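Local coordinates for protein ethylbenzene dehydrogenase alpha-subunit (Aromatoleum aromaticum, PDB 2IVF) that serves as the molybdenum-containing alpha subunit of a three-chain dehydrogenase of the molybdopterin oxidoreductase family, binding MGD, MD1, a molybdenum atom and an iron/sulfur cluster, at residues Thr599-Met611 with Lys628-Ser642. Residues are numbered along the deposited sequence; the frame is centred on the assembly and turned at random.
Sequences TPQVYMLLSQNPM and KLKMIFALETRMSSS. With MD1 (phosphoric acid 4-(2-amino-4-oxo-3,4,5,6,-tetrahydro-pteridin-6-yl)-2-hydroxy-3,4-dimercapto-but-3-en-yl ester guanylate ester), chain N.
With chi1 at 68°, F633 carries its ring between its own backbone N and carbonyl carbon and swings it over the neighbouring strand, where M604 lies against it. The two strands, 602-606 and 631-636, are parallel neighbours in a mixed sheet, joined by a right-handed beta-alpha-beta crossover through helix 617-625, and their C-terminal ends form part of the MD1 pocket, as in a Rossmann-like fold. M604 CA sits over one face of the F633 ring, a CH-pi contact, while SD meets the ring obliquely, 4.6 Å from its centroid, as a Met-aromatic contact. V602 CG1 closes the ring's edge in plane, 3.7 Å from F633 CE1. On the other face of the sheet L605 CD1 packs on I632 CG2, and L629 CD1 reaches Y603 CB; the Y603 hydroxyl turns away to Q608 NE2 and D189. L605 N bonds F633 O at 2.8 Å and nearly straight (178°).

At the C-terminal end of strand 631-636 and in the loop after it, MD1 is held. L635 O takes the guanine N2, the E636 carboxylate accepts both ribose hydroxyls, and R638 of the loop, also salt-bridged to D922, donates to the same two oxygens. Water 1 links S607 N to L635 O, tying the two strand ends together beside the guanine. The side chain of N609, in the loop leading into helix 610-613, has CG anti to its N (chi1 -173°) and is held at both ends: ND2 donates to phosphate oxygen O2A and to D922, while OD1 accepts from S642 N and S642 OG. The hydroxyl uses a lone pair of that amide oxygen in the carbonyl plane, with S642 OG 2.6 Å from N609 OD1, and the same OG accepts M611 N at 2.9 Å.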
loop_
_atom_site.group_PDB
_atom_site.type_symbol
_atom_site.label_atom_id
_atom_site.label_comp_id
_atom_site.label_asym_id
_atom_site.label_seq_id
_atom_site.Cartn_x
_atom_site.Cartn_y
_atom_site.Cartn_z
ATOM N N THR A 599 -0.032 -31.312 24.193
ATOM C CA THR A 599 -1.081 -30.325 23.960
ATOM C C THR A 599 -0.481 -28.937 24.001
ATOM O O THR A 599 0.099 -28.544 25.017
ATOM C CB THR A 599 -2.110 -30.340 25.087
ATOM O OG1 THR A 599 -2.419 -31.681 25.427
ATOM C CG2 THR A 599 -3.360 -29.616 24.673
ATOM N N PRO A 600 -0.634 -28.171 22.930
ATOM C CA PRO A 600 -0.215 -26.780 23.050
ATOM C C PRO A 600 -0.990 -26.101 24.185
ATOM O O PRO A 600 -2.201 -26.327 24.306
ATOM C CB PRO A 600 -0.602 -26.161 21.705
ATOM C CG PRO A 600 -1.165 -27.215 20.888
ATOM C CD PRO A 600 -1.228 -28.488 21.624
ATOM N N GLN A 601 -0.297 -25.333 25.031
ATOM C CA GLN A 601 -0.946 -24.680 26.189
ATOM C C GLN A 601 -0.710 -23.188 26.284
ATOM O O GLN A 601 -1.542 -22.473 26.841
ATOM C CB GLN A 601 -0.534 -25.333 27.501
ATOM C CG GLN A 601 -0.979 -26.788 27.577
ATOM C CD GLN A 601 -1.293 -27.241 28.957
ATOM O OE1 GLN A 601 -0.522 -27.025 29.901
ATOM N NE2 GLN A 601 -2.434 -27.895 29.102
ATOM N N VAL A 602 0.436 -22.739 25.784
ATOM C CA VAL A 602 0.797 -21.315 25.802
ATOM C C VAL A 602 1.188 -20.862 24.405
ATOM O O VAL A 602 2.029 -21.464 23.739
ATOM C CB VAL A 602 1.898 -21.033 26.828
ATOM C CG1 VAL A 602 2.239 -19.534 26.867
ATOM C CG2 VAL A 602 1.459 -21.503 28.173
ATOM N N TYR A 603 0.569 -19.769 23.969
ATOM C CA TYR A 603 0.627 -19.377 22.593
ATOM C C TYR A 603 0.947 -17.935 22.570
ATOM O O TYR A 603 0.223 -17.152 23.140
ATOM C CB TYR A 603 -0.715 -19.646 21.934
ATOM C CG TYR A 603 -0.765 -19.317 20.486
ATOM C CD1 TYR A 603 -1.081 -18.014 20.057
ATOM C CD2 TYR A 603 -0.521 -20.290 19.522
ATOM C CE1 TYR A 603 -1.157 -17.723 18.723
ATOM C CE2 TYR A 603 -0.614 -20.001 18.187
ATOM C CZ TYR A 603 -0.923 -18.729 17.792
ATOM O OH TYR A 603 -0.990 -18.442 16.455
ATOM N N MET A 604 2.062 -17.596 21.929
ATOM C CA MET A 604 2.542 -16.236 21.890
ATOM C C MET A 604 2.306 -15.632 20.514
ATOM O O MET A 604 2.734 -16.179 19.502
ATOM C CB MET A 604 4.029 -16.220 22.205
ATOM C CG MET A 604 4.681 -14.900 22.086
ATOM S SD MET A 604 6.311 -15.021 22.789
ATOM C CE MET A 604 7.037 -13.464 22.304
ATOM N N LEU A 605 1.609 -14.500 20.502
ATOM C CA LEU A 605 1.373 -13.705 19.285
ATOM C C LEU A 605 2.390 -12.581 19.255
ATOM O O LEU A 605 2.424 -11.732 20.159
ATOM C CB LEU A 605 -0.039 -13.124 19.293
ATOM C CG LEU A 605 -1.222 -14.070 19.140
ATOM C CD1 LEU A 605 -2.489 -13.436 19.716
ATOM C CD2 LEU A 605 -1.388 -14.380 17.657
ATOM N N LEU A 606 3.244 -12.596 18.239
ATOM C CA LEU A 606 4.254 -11.577 18.025
ATOM C C LEU A 606 4.427 -11.470 16.520
ATOM O O LEU A 606 4.724 -12.484 15.856
ATOM C CB LEU A 606 5.573 -11.975 18.670
ATOM C CG LEU A 606 6.773 -11.093 18.291
ATOM C CD1 LEU A 606 6.617 -9.629 18.805
ATOM C CD2 LEU A 606 8.052 -11.777 18.851
ATOM N N SER A 607 4.157 -10.293 15.980
ATOM C CA SER A 607 4.223 -10.064 14.530
ATOM C C SER A 607 3.511 -11.188 13.736
ATOM O O SER A 607 3.992 -11.681 12.699
ATOM C CB SER A 607 5.668 -9.871 14.075
ATOM O OG SER A 607 6.298 -8.893 14.891
ATOM N N GLN A 608 2.319 -11.525 14.214
ATOM C CA GLN A 608 1.547 -12.569 13.605
ATOM C C GLN A 608 0.096 -12.413 14.012
ATOM O O GLN A 608 -0.204 -12.013 15.140
ATOM C CB GLN A 608 2.091 -13.918 14.053
ATOM C CG GLN A 608 1.611 -15.083 13.210
ATOM C CD GLN A 608 0.571 -15.986 13.864
ATOM O OE1 GLN A 608 -0.251 -16.572 13.134
ATOM N NE2 GLN A 608 0.600 -16.135 15.235
ATOM N N ASN A 609 -0.806 -12.771 13.096
ATOM C CA ASN A 609 -2.239 -12.481 13.250
ATOM C C ASN A 609 -2.992 -13.653 12.626
ATOM O O ASN A 609 -3.432 -13.544 11.521
ATOM C CB ASN A 609 -2.477 -11.141 12.507
ATOM C CG ASN A 609 -3.871 -10.554 12.671
ATOM O OD1 ASN A 609 -4.670 -10.984 13.496
ATOM N ND2 ASN A 609 -4.158 -9.545 11.883
ATOM N N PRO A 610 -3.070 -14.807 13.314
ATOM C CA PRO A 610 -3.574 -16.041 12.680
ATOM C C PRO A 610 -5.001 -15.953 12.187
ATOM O O PRO A 610 -5.375 -16.640 11.238
ATOM C CB PRO A 610 -3.460 -17.109 13.791
ATOM C CG PRO A 610 -3.387 -16.378 15.074
ATOM C CD PRO A 610 -2.707 -15.033 14.724
ATOM N N MET A 611 -5.824 -15.113 12.826
ATOM C CA MET A 611 -7.203 -15.016 12.406
ATOM C C MET A 611 -7.362 -14.615 10.933
ATOM O O MET A 611 -8.364 -14.976 10.323
ATOM C CB MET A 611 -7.990 -14.081 13.289
ATOM C CG MET A 611 -8.153 -14.597 14.696
ATOM S SD MET A 611 -9.122 -16.155 14.840
ATOM C CE MET A 611 -10.709 -15.599 14.285
ATOM N N LYS A 628 -7.873 -25.452 23.755
ATOM C CA LYS A 628 -6.824 -26.240 24.424
ATOM C C LYS A 628 -5.848 -25.317 25.133
ATOM O O LYS A 628 -5.100 -25.734 25.991
ATOM C CB LYS A 628 -6.022 -27.025 23.396
ATOM C CG LYS A 628 -6.753 -28.106 22.672
ATOM C CD LYS A 628 -6.051 -28.397 21.315
ATOM C CE LYS A 628 -6.664 -29.639 20.691
ATOM N NZ LYS A 628 -5.895 -30.260 19.598
ATOM N N LEU A 629 -5.842 -24.056 24.731
ATOM C CA LEU A 629 -4.838 -23.106 25.201
ATOM C C LEU A 629 -5.220 -22.498 26.533
ATOM O O LEU A 629 -6.328 -21.961 26.674
ATOM C CB LEU A 629 -4.632 -21.992 24.167
ATOM C CG LEU A 629 -3.995 -22.401 22.836
ATOM C CD1 LEU A 629 -3.950 -21.212 21.945
ATOM C CD2 LEU A 629 -2.566 -22.948 23.065
ATOM N N LYS A 630 -4.290 -22.582 27.490
ATOM C CA LYS A 630 -4.431 -21.966 28.822
ATOM C C LYS A 630 -4.076 -20.471 28.786
ATOM O O LYS A 630 -4.609 -19.678 29.582
ATOM C CB LYS A 630 -3.504 -22.639 29.827
ATOM C CG LYS A 630 -3.870 -24.080 30.144
ATOM C CD LYS A 630 -5.105 -24.224 31.058
ATOM C CE LYS A 630 -4.734 -24.156 32.545
ATOM N NZ LYS A 630 -5.882 -24.377 33.508
ATOM N N MET A 631 -3.155 -20.101 27.904
ATOM C CA MET A 631 -2.718 -18.702 27.803
ATOM C C MET A 631 -2.445 -18.328 26.381
ATOM O O MET A 631 -1.624 -18.950 25.690
ATOM C CB MET A 631 -1.452 -18.481 28.640
ATOM C CG MET A 631 -0.750 -17.168 28.455
ATOM S SD MET A 631 -1.765 -15.762 28.953
ATOM C CE MET A 631 -1.959 -16.122 30.734
ATOM N N ILE A 632 -3.077 -17.236 25.968
ATOM C CA ILE A 632 -2.786 -16.633 24.712
ATOM C C ILE A 632 -2.364 -15.242 25.051
ATOM O O ILE A 632 -3.128 -14.506 25.684
ATOM C CB ILE A 632 -4.026 -16.570 23.805
ATOM C CG1 ILE A 632 -4.594 -17.965 23.633
ATOM C CG2 ILE A 632 -3.637 -15.937 22.491
ATOM C CD1 ILE A 632 -5.949 -18.055 22.844
ATOM N N PHE A 633 -1.146 -14.876 24.673
ATOM C CA PHE A 633 -0.704 -13.518 24.941
ATOM C C PHE A 633 -0.100 -12.911 23.702
ATOM O O PHE A 633 0.491 -13.603 22.858
ATOM C CB PHE A 633 0.229 -13.442 26.147
ATOM C CG PHE A 633 1.595 -14.094 25.936
ATOM C CD1 PHE A 633 1.742 -15.464 26.014
ATOM C CD2 PHE A 633 2.724 -13.325 25.675
ATOM C CE1 PHE A 633 2.999 -16.058 25.881
ATOM C CE2 PHE A 633 3.970 -13.937 25.493
ATOM C CZ PHE A 633 4.098 -15.290 25.602
ATOM N N ALA A 634 -0.291 -11.609 23.583
ATOM C CA ALA A 634 0.116 -10.881 22.419
ATOM C C ALA A 634 1.055 -9.770 22.824
ATOM O O ALA A 634 0.823 -9.086 23.839
ATOM C CB ALA A 634 -1.067 -10.303 21.724
ATOM N N LEU A 635 2.094 -9.598 22.008
ATOM C CA LEU A 635 2.970 -8.453 22.075
ATOM C C LEU A 635 2.627 -7.612 20.877
ATOM O O LEU A 635 3.065 -7.909 19.758
ATOM C CB LEU A 635 4.425 -8.853 22.029
ATOM C CG LEU A 635 5.025 -9.288 23.348
ATOM C CD1 LEU A 635 4.518 -10.650 23.669
ATOM C CD2 LEU A 635 6.577 -9.263 23.270
ATOM N N GLU A 636 1.817 -6.586 21.123
ATOM C CA GLU A 636 1.232 -5.803 20.058
ATOM C C GLU A 636 1.345 -4.316 20.242
ATOM O O GLU A 636 1.381 -3.776 21.359
ATOM C CB GLU A 636 -0.258 -6.184 19.919
ATOM C CG GLU A 636 -0.582 -7.170 18.815
ATOM C CD GLU A 636 -0.385 -6.687 17.411
ATOM O OE1 GLU A 636 0.017 -5.508 17.156
ATOM O OE2 GLU A 636 -0.653 -7.527 16.521
ATOM N N THR A 637 1.370 -3.634 19.116
ATOM C CA THR A 637 1.198 -2.204 19.066
ATOM C C THR A 637 -0.247 -1.857 18.790
ATOM O O THR A 637 -0.690 -0.737 19.050
ATOM C CB THR A 637 2.022 -1.607 17.926
ATOM O OG1 THR A 637 1.704 -2.307 16.725
ATOM C CG2 THR A 637 3.513 -1.753 18.228
ATOM N N ARG A 638 -0.983 -2.833 18.276
ATOM C CA ARG A 638 -2.245 -2.586 17.651
ATOM C C ARG A 638 -3.244 -3.691 18.071
ATOM O O ARG A 638 -2.858 -4.840 18.343
ATOM C CB ARG A 638 -1.972 -2.573 16.142
ATOM C CG ARG A 638 -3.104 -2.339 15.202
ATOM C CD ARG A 638 -2.661 -2.645 13.749
ATOM N NE ARG A 638 -2.677 -4.085 13.563
ATOM C CZ ARG A 638 -3.735 -4.783 13.157
ATOM N NH1 ARG A 638 -4.892 -4.192 12.854
ATOM N NH2 ARG A 638 -3.642 -6.079 13.094
ATOM N N MET A 639 -4.521 -3.330 18.166
ATOM C CA MET A 639 -5.544 -4.311 18.515
ATOM C C MET A 639 -5.936 -5.093 17.264
ATOM O O MET A 639 -6.894 -4.759 16.546
ATOM C CB MET A 639 -6.746 -3.699 19.211
ATOM C CG MET A 639 -7.714 -4.752 19.660
ATOM S SD MET A 639 -7.043 -5.838 20.939
ATOM C CE MET A 639 -7.125 -4.824 22.399
ATOM N N SER A 640 -5.125 -6.109 16.977
ATOM C CA SER A 640 -5.373 -6.999 15.843
ATOM C C SER A 640 -6.566 -7.865 16.128
ATOM O O SER A 640 -6.970 -8.010 17.263
ATOM C CB SER A 640 -4.149 -7.893 15.577
ATOM O OG SER A 640 -3.983 -8.851 16.587
ATOM N N SER A 641 -7.122 -8.451 15.074
ATOM C CA SER A 641 -8.221 -9.356 15.231
ATOM C C SER A 641 -7.827 -10.523 16.105
ATOM O O SER A 641 -8.648 -10.997 16.915
ATOM C CB SER A 641 -8.721 -9.836 13.862
ATOM O OG SER A 641 -7.729 -10.552 13.198
ATOM N N SER A 642 -6.575 -10.987 15.988
ATOM C CA SER A 642 -6.134 -12.126 16.827
ATOM C C SER A 642 -5.915 -11.758 18.295
ATOM O O SER A 642 -6.199 -12.572 19.188
ATOM C CB SER A 642 -4.887 -12.830 16.248
ATOM O OG SER A 642 -5.107 -13.163 14.884
HETATM P PB MD1 N . 1.031 -11.358 9.604
HETATM O O3B MD1 N . 0.494 -9.881 9.421
HETATM O O1B MD1 N . 2.492 -11.262 9.855
HETATM O O2B MD1 N . 0.133 -12.197 10.428
HETATM O O3A MD1 N . 0.857 -11.926 8.133
HETATM C C10 MD1 N . 1.890 -11.830 7.128
HETATM C C11 MD1 N . 1.216 -12.331 5.861
HETATM O O11 MD1 N . 0.401 -11.190 5.427
HETATM C C12 MD1 N . 2.244 -12.614 4.799
HETATM S S12 MD1 N . 3.841 -12.011 4.903
HETATM C C13 MD1 N . 1.919 -13.313 3.663
HETATM S S13 MD1 N . 3.034 -13.600 2.429
HETATM C C14 MD1 N . 0.575 -13.894 3.441
HETATM N N15 MD1 N . -0.178 -13.459 2.314
HETATM C C16 MD1 N . -1.475 -13.862 2.125
HETATM C C15 MD1 N . -2.089 -13.490 0.944
HETATM O O14 MD1 N . -1.482 -12.818 0.068
HETATM N N17 MD1 N . -3.396 -13.844 0.846
HETATM C C17 MD1 N . -4.035 -14.594 1.835
HETATM N N16 MD1 N . -5.305 -14.905 1.618
HETATM N N18 MD1 N . -3.390 -14.977 2.948
HETATM C C20 MD1 N . -2.130 -14.626 3.093
HETATM N N8 MD1 N . -1.457 -15.055 4.193
HETATM C C7 MD1 N . -0.106 -14.691 4.526
HETATM P PA MD1 N . -0.474 -8.945 10.303
HETATM O O1A MD1 N . -0.113 -7.548 9.915
HETATM O O2A MD1 N . -1.868 -9.377 10.056
HETATM O "O5'" MD1 N . -0.109 -9.214 11.815
HETATM C "C5'" MD1 N . 1.142 -8.703 12.262
HETATM C "C4'" MD1 N . 0.948 -7.940 13.507
HETATM O "O4'" MD1 N . 2.223 -7.356 13.744
HETATM C "C1'" MD1 N . 1.933 -6.145 14.443
HETATM N N9 MD1 N . 3.030 -5.168 14.444
HETATM C C4 MD1 N . 3.793 -4.937 15.503
HETATM N N3 MD1 N . 3.768 -5.515 16.727
HETATM C C2 MD1 N . 4.645 -5.143 17.660
HETATM N N2 MD1 N . 4.639 -5.728 18.888
HETATM N N1 MD1 N . 5.508 -4.106 17.366
HETATM C C6 MD1 N . 5.584 -3.476 16.147
HETATM O O6 MD1 N . 6.440 -2.610 15.968
HETATM C C5 MD1 N . 4.691 -3.914 15.157
HETATM N N7 MD1 N . 4.434 -3.558 13.903
HETATM C C8 MD1 N . 3.432 -4.334 13.480
HETATM C "C2'" MD1 N . 0.731 -5.556 13.712
HETATM O "O2'" MD1 N . -0.057 -4.651 14.524
HETATM C "C3'" MD1 N . -0.042 -6.799 13.245
HETATM O "O3'" MD1 N . -1.253 -7.010 14.017
HETATM O O HOH W 1 2.780 -8.040 17.134
HETATM O O HOH W 2 -1.610 -9.992 16.651
#